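Local coordinates for phage terminase large subunit (Thermus phage P7426, PDB 4ZNK), which probably acts, through this N-terminal ATPase domain, as the ATP-driven motor that packages viral DNA into empty capsids, its separate C-terminal domain cutting the genome, at residues A[64-69]-A[148-153]; A[155-160]-A[184-189]; A[198-203]-A[218-223]. All coordinates share one frame; numbering follows the deposited sequence. Where two conformers were deposited one is given.

How the contacts relate
From the N terminus, the chain lays down strand 37-42, passes through helix 48-62 and re-enters the central sheet on strand 67-72. It adds strands 99-104, 109-115 and 126-136, successive ones antiparallel, and returns on strand 150-154, where contact 1 closes a 78-residue loop by pairing two parallel strands. Contact 2 then joins the loops at the ends of strands 150-154 and 178-183 across a shorter excursion through helix 161-168. After helix 190-198, contact 3 fixes the following loop to strand 219-224, at one edge of the sheet. The three follow in series, none nested or crossed. Contacts 1 and 2 touch where Leu153 packs on Ile159; contacts 2 and 3 have centres about 17 Å apart.

Contact 1 (A[64-69]-A[148-153]); sequences PGSQGW and LDFVIL
Gly68 and Trp69 pair in parallel with Phe150 and Val151, the strand axes 4.8 Å apart and 13° from parallel, held by Trp69 N to Phe150 O and by Ile152 N to Trp69 O at 2.9 Å. Where the pairing starts, Gln67 O accepts from Asp149 N at 2.7 Å and more weakly from Phe150 N. Glycine suits position 68 because the Phe150 ring lies flat over it: Gly68 CA stands 3.7 Å from the ring centroid in a CH-pi contact, while Ser66 OG, hydrogen-bonded to Glu59 of helix 48-62, meets the ring edge. Phe150 reaches there with CG between its backbone N and carbonyl carbon (chi1 66°). These two strands are neighbours in the P-loop NTPase core, and Phe150 to Leu153 begin the predicted Walker B motif, running on to the magnesium-binding Asp154. With Trp69 and Val151 on the other face of the sheet, Leu148 CD1 sits over the five-membered ring of Trp69, 3.6 Å from its centroid, the side chains crossing about at right angles. Asp149 OD2 takes Gln67 N at 3.0 Å on its anti side, somewhat out of the carboxylate plane; salt bridges to Arg175 and Arg63 would help stabilise the buried charge.

Contact 2 (A[155-160]-A[184-189]); sequences EAAMIP and TPKGLN
The loop that follows the strand carrying the predicted Walker B motif meets the loop after the next parallel strand, 178-183, at one end of the nucleotide-binding sheet. Ala157 is the point of contact: its CB is directed at the 184-189 loop and touches Thr184 O at 3.5 Å and Lys186 CG at 3.6 Å. Its methyl is small enough to rest closely against both a backbone carbonyl and the aliphatic part of a lysine. The carbonyl of the same residue receives Asn189 ND2 at 3.0 Å. That donor lies in the carbonyl plane on a lone pair, and Ala157 O in turn lies close to the plane of the asparagine amide, although the bond is bent, with 137° at the hydrogen.

Asparagine suits position 189 because its amide has two different ends. Placed between the backbone N and the carbonyl carbon (chi1 73°), its CG lets ND2 reach across the contact while OD1 accepts from Phe191 N, capping the start of helix 190-198. In P-loop NTPases, loops at the ends of these parallel strands gather around the nucleotide; here the 155-160 loop begins with Glu155, the predicted ATPase catalytic residue, and the Thr184 side chain approaches that of Lys48, which binds ADP.

Lys186 offers its methylenes to Ala157 and, at the solvent-exposed margin, more loosely to Met158 in the conformer given. Bends at its second and fourth torsions fold the chain back over its own loop, bringing NZ 3.0 Å from Pro185 O, well above that carbonyl's plane. A weak bond to Thr184 O and a salt bridge to Glu252 also hold the ammonium; Glu252 is hydrogen-bonded to Thr184 OG1 as well.

Contact 3 (A[198-203]-A[218-223]); sequences GWRGGL and DFESFH
The Trp199 indole has the backbone N of Gly201 over the centre of one face, while at its edge NE1 donates a nearly straight 2.8 Å bond to Gly202 O, in the ring plane. Its far end, CZ3, comes obliquely to His223 CB at 4.0 Å. With CG anti to the backbone N (chi1 -180°), the ring swings back beside the strand although its CB points away. The Arg200 guanidinium presents an edge to Phe219 O: NH1 donates at 2.8 Å within both the guanidinium and carbonyl planes, and NH2 adds a weak bond. Its extended chain provides the reach this needs.

This loop follows helix 190-198 and lies against strand 219-224, the outermost strand on one side of the mixed sheet, whose neighbour in the sheet is strand 37-42. At the junction Gly198 lies against the strand, CA 3.6 Å from Phe219 CB and 3.2 Å from Ser221 OG, a closeness only a residue without a side chain permits. Ser221 N donates to Gly198 O at 2.9 Å from above the carbonyl plane, and compact Ser221 turns OG to Phe195 O of the helix. A water accepts from Arg200 N and donates to Ser221 O at 3.0 Å.

Contact 1 (A[64-69]-A[148-153])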
loop_
_atom_site.group_PDB
_atom_site.type_symbol
_atom_site.label_atom_id
_atom_site.label_comp_id
_atom_site.label_asym_id
_atom_site.label_seq_id
_atom_site.Cartn_x
_atom_site.Cartn_y
_atom_site.Cartn_z
ATOM N N PRO A 64 12.016 0.894 14.975
ATOM C CA PRO A 64 11.359 1.440 16.166
ATOM C C PRO A 64 11.177 2.943 16.098
ATOM O O PRO A 64 12.127 3.685 15.791
ATOM C CB PRO A 64 12.315 1.055 17.303
ATOM C CG PRO A 64 13.018 -0.191 16.787
ATOM C CD PRO A 64 13.157 0.023 15.313
ATOM N N GLY A 65 9.962 3.376 16.404
ATOM C CA GLY A 65 9.579 4.769 16.301
ATOM C C GLY A 65 9.039 5.188 14.940
ATOM O O GLY A 65 8.604 6.325 14.781
ATOM N N SER A 66 9.056 4.302 13.945
ATOM C CA SER A 66 8.492 4.660 12.644
ATOM C C SER A 66 7.005 5.033 12.774
ATOM O O SER A 66 6.269 4.389 13.523
ATOM C CB SER A 66 8.640 3.512 11.643
ATOM O OG SER A 66 8.221 3.941 10.358
ATOM N N GLN A 67 6.588 6.067 12.042
ATOM C CA GLN A 67 5.195 6.509 11.991
ATOM C C GLN A 67 4.690 6.523 10.563
ATOM O O GLN A 67 5.388 6.970 9.628
ATOM C CB GLN A 67 5.047 7.904 12.606
ATOM C CG GLN A 67 5.526 7.981 14.065
ATOM C CD GLN A 67 5.498 9.394 14.579
ATOM O OE1 GLN A 67 6.347 10.205 14.223
ATOM N NE2 GLN A 67 4.505 9.707 15.396
ATOM N N GLY A 68 3.469 6.039 10.377
ATOM C CA GLY A 68 2.869 6.090 9.062
ATOM C C GLY A 68 1.365 6.082 9.088
ATOM O O GLY A 68 0.753 5.872 10.135
ATOM N N TRP A 69 0.794 6.310 7.911
ATOM C CA TRP A 69 -0.635 6.335 7.696
ATOM C C TRP A 69 -1.004 5.412 6.573
ATOM O O TRP A 69 -0.220 5.249 5.635
ATOM C CB TRP A 69 -1.139 7.717 7.286
ATOM C CG TRP A 69 -1.106 8.799 8.310
ATOM C CD1 TRP A 69 -0.854 8.683 9.647
ATOM C CD2 TRP A 69 -1.329 10.186 8.060
ATOM N NE1 TRP A 69 -0.910 9.923 10.242
ATOM C CE2 TRP A 69 -1.213 10.860 9.291
ATOM C CE3 TRP A 69 -1.613 10.924 6.910
ATOM C CZ2 TRP A 69 -1.368 12.246 9.405
ATOM C CZ3 TRP A 69 -1.783 12.299 7.029
ATOM C CH2 TRP A 69 -1.654 12.940 8.266
ATOM N N LEU A 148 6.107 11.869 9.024
ATOM C CA LEU A 148 5.894 10.435 8.815
ATOM C C LEU A 148 7.058 9.764 8.099
ATOM O O LEU A 148 7.733 10.376 7.294
ATOM C CB LEU A 148 4.605 10.194 7.995
ATOM C CG LEU A 148 3.299 10.661 8.619
ATOM C CD1 LEU A 148 2.131 10.346 7.698
ATOM C CD2 LEU A 148 3.068 10.021 9.953
ATOM N N ASP A 149 7.267 8.491 8.411
ATOM C CA ASP A 149 8.201 7.640 7.686
ATOM C C ASP A 149 7.599 7.028 6.431
ATOM O O ASP A 149 8.315 6.770 5.472
ATOM C CB ASP A 149 8.691 6.497 8.577
ATOM C CG ASP A 149 9.526 6.984 9.732
ATOM O OD1 ASP A 149 10.760 6.955 9.597
ATOM O OD2 ASP A 149 8.947 7.376 10.768
ATOM N N PHE A 150 6.303 6.752 6.446
ATOM C CA PHE A 150 5.690 6.096 5.298
ATOM C C PHE A 150 4.201 6.396 5.208
ATOM O O PHE A 150 3.548 6.669 6.219
ATOM C CB PHE A 150 5.908 4.573 5.349
ATOM C CG PHE A 150 5.197 3.864 6.522
ATOM C CD1 PHE A 150 4.007 3.178 6.325
ATOM C CD2 PHE A 150 5.747 3.860 7.790
ATOM C CE1 PHE A 150 3.367 2.517 7.394
ATOM C CE2 PHE A 150 5.129 3.196 8.861
ATOM C CZ PHE A 150 3.939 2.529 8.661
ATOM N N VAL A 151 3.682 6.357 3.985
ATOM C CA VAL A 151 2.247 6.406 3.756
ATOM C C VAL A 151 1.861 5.342 2.740
ATOM O O VAL A 151 2.616 5.058 1.799
ATOM C CB VAL A 151 1.750 7.792 3.236
ATOM C CG1 VAL A 151 1.972 8.879 4.280
ATOM C CG2 VAL A 151 2.403 8.143 1.910
ATOM N N ILE A 152 0.691 4.753 2.964
ATOM C CA ILE A 152 0.031 3.882 2.004
ATOM C C ILE A 152 -1.254 4.557 1.542
ATOM O O ILE A 152 -2.089 4.923 2.366
ATOM C CB ILE A 152 -0.311 2.518 2.616
ATOM C CG1 ILE A 152 0.954 1.765 3.022
ATOM C CG2 ILE A 152 -1.147 1.680 1.657
ATOM C CD1 ILE A 152 0.711 0.882 4.202
ATOM N N LEU A 153 -1.395 4.732 0.229
ATOM C CA LEU A 153 -2.640 5.238 -0.368
ATOM C C LEU A 153 -3.393 4.086 -1.000
ATOM O O LEU A 153 -2.931 3.513 -1.994
ATOM C CB LEU A 153 -2.367 6.310 -1.423
ATOM C CG LEU A 153 -2.047 7.718 -0.944
ATOM C CD1 LEU A 153 -0.676 7.802 -0.313
ATOM C CD2 LEU A 153 -2.159 8.688 -2.099
#

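Contact 2 (A[155-160]-A[184-189])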
loop_
_atom_site.group_PDB
_atom_site.type_symbol
_atom_site.label_atom_id
_atom_site.label_comp_id
_atom_site.label_asym_id
_atom_site.label_seq_id
_atom_site.Cartn_x
_atom_site.Cartn_y
_atom_site.Cartn_z
ATOM N N GLU A 155 -6.735 2.416 -2.833
ATOM C CA GLU A 155 -7.668 2.904 -3.862
ATOM C C GLU A 155 -7.252 4.301 -4.312
ATOM O O GLU A 155 -8.084 5.209 -4.441
ATOM C CB GLU A 155 -9.111 2.941 -3.339
ATOM C CG GLU A 155 -9.733 1.593 -3.044
ATOM C CD GLU A 155 -11.252 1.683 -2.898
ATOM O OE1 GLU A 155 -11.737 2.404 -1.993
ATOM O OE2 GLU A 155 -11.962 1.050 -3.710
ATOM N N ALA A 156 -5.958 4.475 -4.555
ATOM C CA ALA A 156 -5.403 5.790 -4.862
ATOM C C ALA A 156 -6.013 6.482 -6.066
ATOM O O ALA A 156 -6.020 7.702 -6.127
ATOM C CB ALA A 156 -3.897 5.680 -5.063
ATOM N N ALA A 157 -6.506 5.721 -7.038
ATOM C CA ALA A 157 -7.057 6.328 -8.236
ATOM C C ALA A 157 -8.371 7.062 -7.916
ATOM O O ALA A 157 -8.853 7.832 -8.742
ATOM C CB ALA A 157 -7.263 5.271 -9.334
ATOM N N MET A 158 -8.930 6.808 -6.727
ATOM C CA MET A 158 -10.148 7.475 -6.267
ATOM C C MET A 158 -9.855 8.597 -5.266
ATOM O O MET A 158 -10.763 9.266 -4.798
ATOM C CB MET A 158 -11.099 6.465 -5.627
ATOM C CG MET A 158 -11.513 5.335 -6.559
ATOM S SD MET A 158 -12.738 4.225 -5.829
ATOM C CE MET A 158 -14.219 5.221 -5.991
ATOM N N ILE A 159 -8.590 8.782 -4.916
ATOM C CA ILE A 159 -8.185 9.887 -4.068
ATOM C C ILE A 159 -7.837 11.101 -4.941
ATOM O O ILE A 159 -7.078 10.957 -5.909
ATOM C CB ILE A 159 -6.951 9.510 -3.190
ATOM C CG1 ILE A 159 -7.340 8.398 -2.213
ATOM C CG2 ILE A 159 -6.414 10.748 -2.454
ATOM C CD1 ILE A 159 -6.171 7.776 -1.447
ATOM N N PRO A 160 -8.367 12.296 -4.600
ATOM C CA PRO A 160 -8.032 13.482 -5.399
ATOM C C PRO A 160 -6.552 13.798 -5.327
ATOM O O PRO A 160 -5.938 13.644 -4.264
ATOM C CB PRO A 160 -8.864 14.604 -4.757
ATOM C CG PRO A 160 -9.906 13.913 -3.954
ATOM C CD PRO A 160 -9.286 12.636 -3.495
ATOM N N THR A 184 -6.756 -0.205 -8.172
ATOM C CA THR A 184 -7.234 -0.537 -9.501
ATOM C C THR A 184 -7.382 0.802 -10.220
ATOM O O THR A 184 -7.716 1.795 -9.593
ATOM C CB THR A 184 -8.571 -1.290 -9.466
ATOM O OG1 THR A 184 -9.522 -0.529 -8.721
ATOM C CG2 THR A 184 -8.401 -2.639 -8.794
ATOM N N PRO A 185 -7.108 0.839 -11.523
ATOM C CA PRO A 185 -7.107 2.109 -12.247
ATOM C C PRO A 185 -8.498 2.699 -12.457
ATOM O O PRO A 185 -9.508 1.989 -12.409
ATOM C CB PRO A 185 -6.451 1.743 -13.580
ATOM C CG PRO A 185 -6.713 0.324 -13.768
ATOM C CD PRO A 185 -6.782 -0.293 -12.401
ATOM N N LYS A 186 -8.533 4.016 -12.638
ATOM C CA LYS A 186 -9.760 4.745 -12.902
ATOM C C LYS A 186 -9.504 5.730 -14.038
ATOM O O LYS A 186 -9.714 6.927 -13.901
ATOM C CB LYS A 186 -10.238 5.472 -11.642
ATOM C CG LYS A 186 -10.591 4.550 -10.488
ATOM C CD LYS A 186 -11.931 3.834 -10.720
ATOM C CE LYS A 186 -12.138 2.668 -9.739
ATOM N NZ LYS A 186 -11.043 1.623 -9.910
ATOM N N GLY A 187 -9.009 5.223 -15.152
ATOM C CA GLY A 187 -8.808 6.061 -16.311
ATOM C C GLY A 187 -7.467 6.738 -16.295
ATOM O O GLY A 187 -6.561 6.367 -15.543
ATOM N N LEU A 188 -7.329 7.750 -17.137
ATOM C CA LEU A 188 -6.027 8.368 -17.335
ATOM C C LEU A 188 -5.820 9.583 -16.427
ATOM O O LEU A 188 -5.544 10.685 -16.895
ATOM C CB LEU A 188 -5.884 8.726 -18.817
ATOM C CG LEU A 188 -5.294 7.649 -19.743
ATOM C CD1 LEU A 188 -5.392 6.208 -19.231
ATOM C CD2 LEU A 188 -5.903 7.767 -21.083
ATOM N N ASN A 189 -5.939 9.369 -15.120
ATOM C CA ASN A 189 -5.856 10.448 -14.154
ATOM C C ASN A 189 -4.462 10.462 -13.494
ATOM O O ASN A 189 -3.512 9.921 -14.059
ATOM C CB ASN A 189 -7.003 10.337 -13.137
ATOM C CG ASN A 189 -6.835 9.184 -12.125
ATOM O OD1 ASN A 189 -6.030 8.274 -12.285
ATOM N ND2 ASN A 189 -7.647 9.229 -11.089
#

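Contact 3 (A[198-203]-A[218-223])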
loop_
_atom_site.group_PDB
_atom_site.type_symbol
_atom_site.label_atom_id
_atom_site.label_comp_id
_atom_site.label_asym_id
_atom_site.label_seq_id
_atom_site.Cartn_x
_atom_site.Cartn_y
_atom_site.Cartn_z
ATOM N N GLY A 198 7.115 5.442 -13.112
ATOM C CA GLY A 198 7.860 4.320 -12.566
ATOM C C GLY A 198 7.846 3.097 -13.473
ATOM O O GLY A 198 8.431 2.075 -13.151
ATOM N N TRP A 199 7.191 3.190 -14.623
ATOM C CA TRP A 199 7.034 2.017 -15.477
ATOM C C TRP A 199 8.208 1.811 -16.426
ATOM O O TRP A 199 8.400 2.581 -17.378
ATOM C CB TRP A 199 5.748 2.113 -16.308
ATOM C CG TRP A 199 5.593 0.915 -17.174
ATOM C CD1 TRP A 199 5.681 0.862 -18.539
ATOM C CD2 TRP A 199 5.366 -0.426 -16.735
ATOM N NE1 TRP A 199 5.511 -0.430 -18.970
ATOM C CE2 TRP A 199 5.304 -1.236 -17.880
ATOM C CE3 TRP A 199 5.192 -1.018 -15.480
ATOM C CZ2 TRP A 199 5.079 -2.601 -17.808
ATOM C CZ3 TRP A 199 4.977 -2.352 -15.410
ATOM C CH2 TRP A 199 4.923 -3.143 -16.567
ATOM N N ARG A 200 8.958 0.743 -16.177
ATOM C CA ARG A 200 10.131 0.395 -16.973
ATOM C C ARG A 200 9.969 -0.929 -17.703
ATOM O O ARG A 200 10.940 -1.497 -18.170
ATOM C CB ARG A 200 11.362 0.337 -16.078
ATOM C CG ARG A 200 11.753 1.696 -15.587
ATOM C CD ARG A 200 12.996 1.681 -14.686
ATOM N NE ARG A 200 13.173 3.028 -14.169
ATOM C CZ ARG A 200 12.516 3.497 -13.117
ATOM N NH1 ARG A 200 11.674 2.706 -12.448
ATOM N NH2 ARG A 200 12.705 4.746 -12.730
ATOM N N GLY A 201 8.741 -1.415 -17.815
ATOM C CA GLY A 201 8.512 -2.729 -18.381
ATOM C C GLY A 201 8.298 -2.707 -19.884
ATOM O O GLY A 201 8.057 -3.750 -20.478
ATOM N N GLY A 202 8.384 -1.530 -20.499
ATOM C CA GLY A 202 8.198 -1.412 -21.939
ATOM C C GLY A 202 6.749 -1.469 -22.397
ATOM O O GLY A 202 5.817 -1.506 -21.587
ATOM N N LEU A 203 6.556 -1.452 -23.714
ATOM C CA LEU A 203 5.219 -1.512 -24.295
ATOM C C LEU A 203 4.421 -2.701 -23.751
ATOM O O LEU A 203 4.894 -3.831 -23.770
ATOM C CB LEU A 203 5.322 -1.596 -25.814
ATOM C CG LEU A 203 4.013 -1.649 -26.586
ATOM C CD1 LEU A 203 3.219 -0.364 -26.426
ATOM C CD2 LEU A 203 4.342 -1.909 -28.046
ATOM N N ASP A 218 13.118 7.984 -8.600
ATOM C CA ASP A 218 12.554 7.600 -7.301
ATOM C C ASP A 218 11.259 6.776 -7.420
ATOM O O ASP A 218 10.645 6.415 -6.413
ATOM C CB ASP A 218 12.282 8.853 -6.474
ATOM C CG ASP A 218 13.560 9.495 -5.968
ATOM O OD1 ASP A 218 14.445 8.742 -5.500
ATOM O OD2 ASP A 218 13.677 10.735 -6.049
ATOM N N PHE A 219 10.853 6.511 -8.654
ATOM C CA PHE A 219 9.598 5.813 -8.927
ATOM C C PHE A 219 9.811 4.400 -9.464
ATOM O O PHE A 219 10.667 4.164 -10.319
ATOM C CB PHE A 219 8.770 6.592 -9.934
ATOM C CG PHE A 219 8.116 7.834 -9.382
ATOM C CD1 PHE A 219 6.735 7.901 -9.256
ATOM C CD2 PHE A 219 8.867 8.941 -9.033
ATOM C CE1 PHE A 219 6.122 9.038 -8.770
ATOM C CE2 PHE A 219 8.266 10.082 -8.543
ATOM C CZ PHE A 219 6.889 10.134 -8.413
ATOM N N GLU A 220 9.015 3.459 -8.971
ATOM C CA GLU A 220 8.970 2.130 -9.546
ATOM C C GLU A 220 7.528 1.635 -9.561
ATOM O O GLU A 220 6.820 1.729 -8.553
ATOM C CB GLU A 220 9.855 1.171 -8.777
ATOM C CG GLU A 220 9.953 -0.169 -9.448
ATOM C CD GLU A 220 10.988 -1.109 -8.824
ATOM O OE1 GLU A 220 11.710 -0.710 -7.883
ATOM O OE2 GLU A 220 11.057 -2.269 -9.285
ATOM N N SER A 221 7.111 1.118 -10.712
ATOM C CA SER A 221 5.719 0.700 -10.943
ATOM C C SER A 221 5.556 -0.789 -11.236
ATOM O O SER A 221 6.419 -1.418 -11.849
ATOM C CB SER A 221 5.138 1.498 -12.094
ATOM O OG SER A 221 5.094 2.869 -11.746
ATOM N N PHE A 222 4.426 -1.330 -10.788
ATOM C CA PHE A 222 4.124 -2.741 -10.852
ATOM C C PHE A 222 2.730 -2.903 -11.440
ATOM O O PHE A 222 1.815 -2.133 -11.104
ATOM C CB PHE A 222 4.188 -3.356 -9.472
ATOM C CG PHE A 222 5.413 -2.958 -8.723
ATOM C CD1 PHE A 222 6.529 -3.761 -8.730
ATOM C CD2 PHE A 222 5.464 -1.733 -8.064
ATOM C CE1 PHE A 222 7.671 -3.375 -8.051
ATOM C CE2 PHE A 222 6.606 -1.345 -7.391
ATOM C CZ PHE A 222 7.704 -2.176 -7.385
ATOM N N HIS A 223 2.556 -3.913 -12.276
ATOM C CA HIS A 223 1.272 -4.103 -12.958
ATOM C C HIS A 223 0.909 -5.568 -13.086
ATOM O O HIS A 223 1.743 -6.390 -13.426
ATOM C CB HIS A 223 1.322 -3.465 -14.330
ATOM C CG HIS A 223 0.031 -3.528 -15.075
ATOM N ND1 HIS A 223 -0.200 -4.439 -16.082
ATOM C CD2 HIS A 223 -1.098 -2.784 -14.971
ATOM C CE1 HIS A 223 -1.416 -4.252 -16.570
ATOM N NE2 HIS A 223 -1.981 -3.254 -15.914
HETATM O O HOH W 1 8.460 -1.242 -13.976
#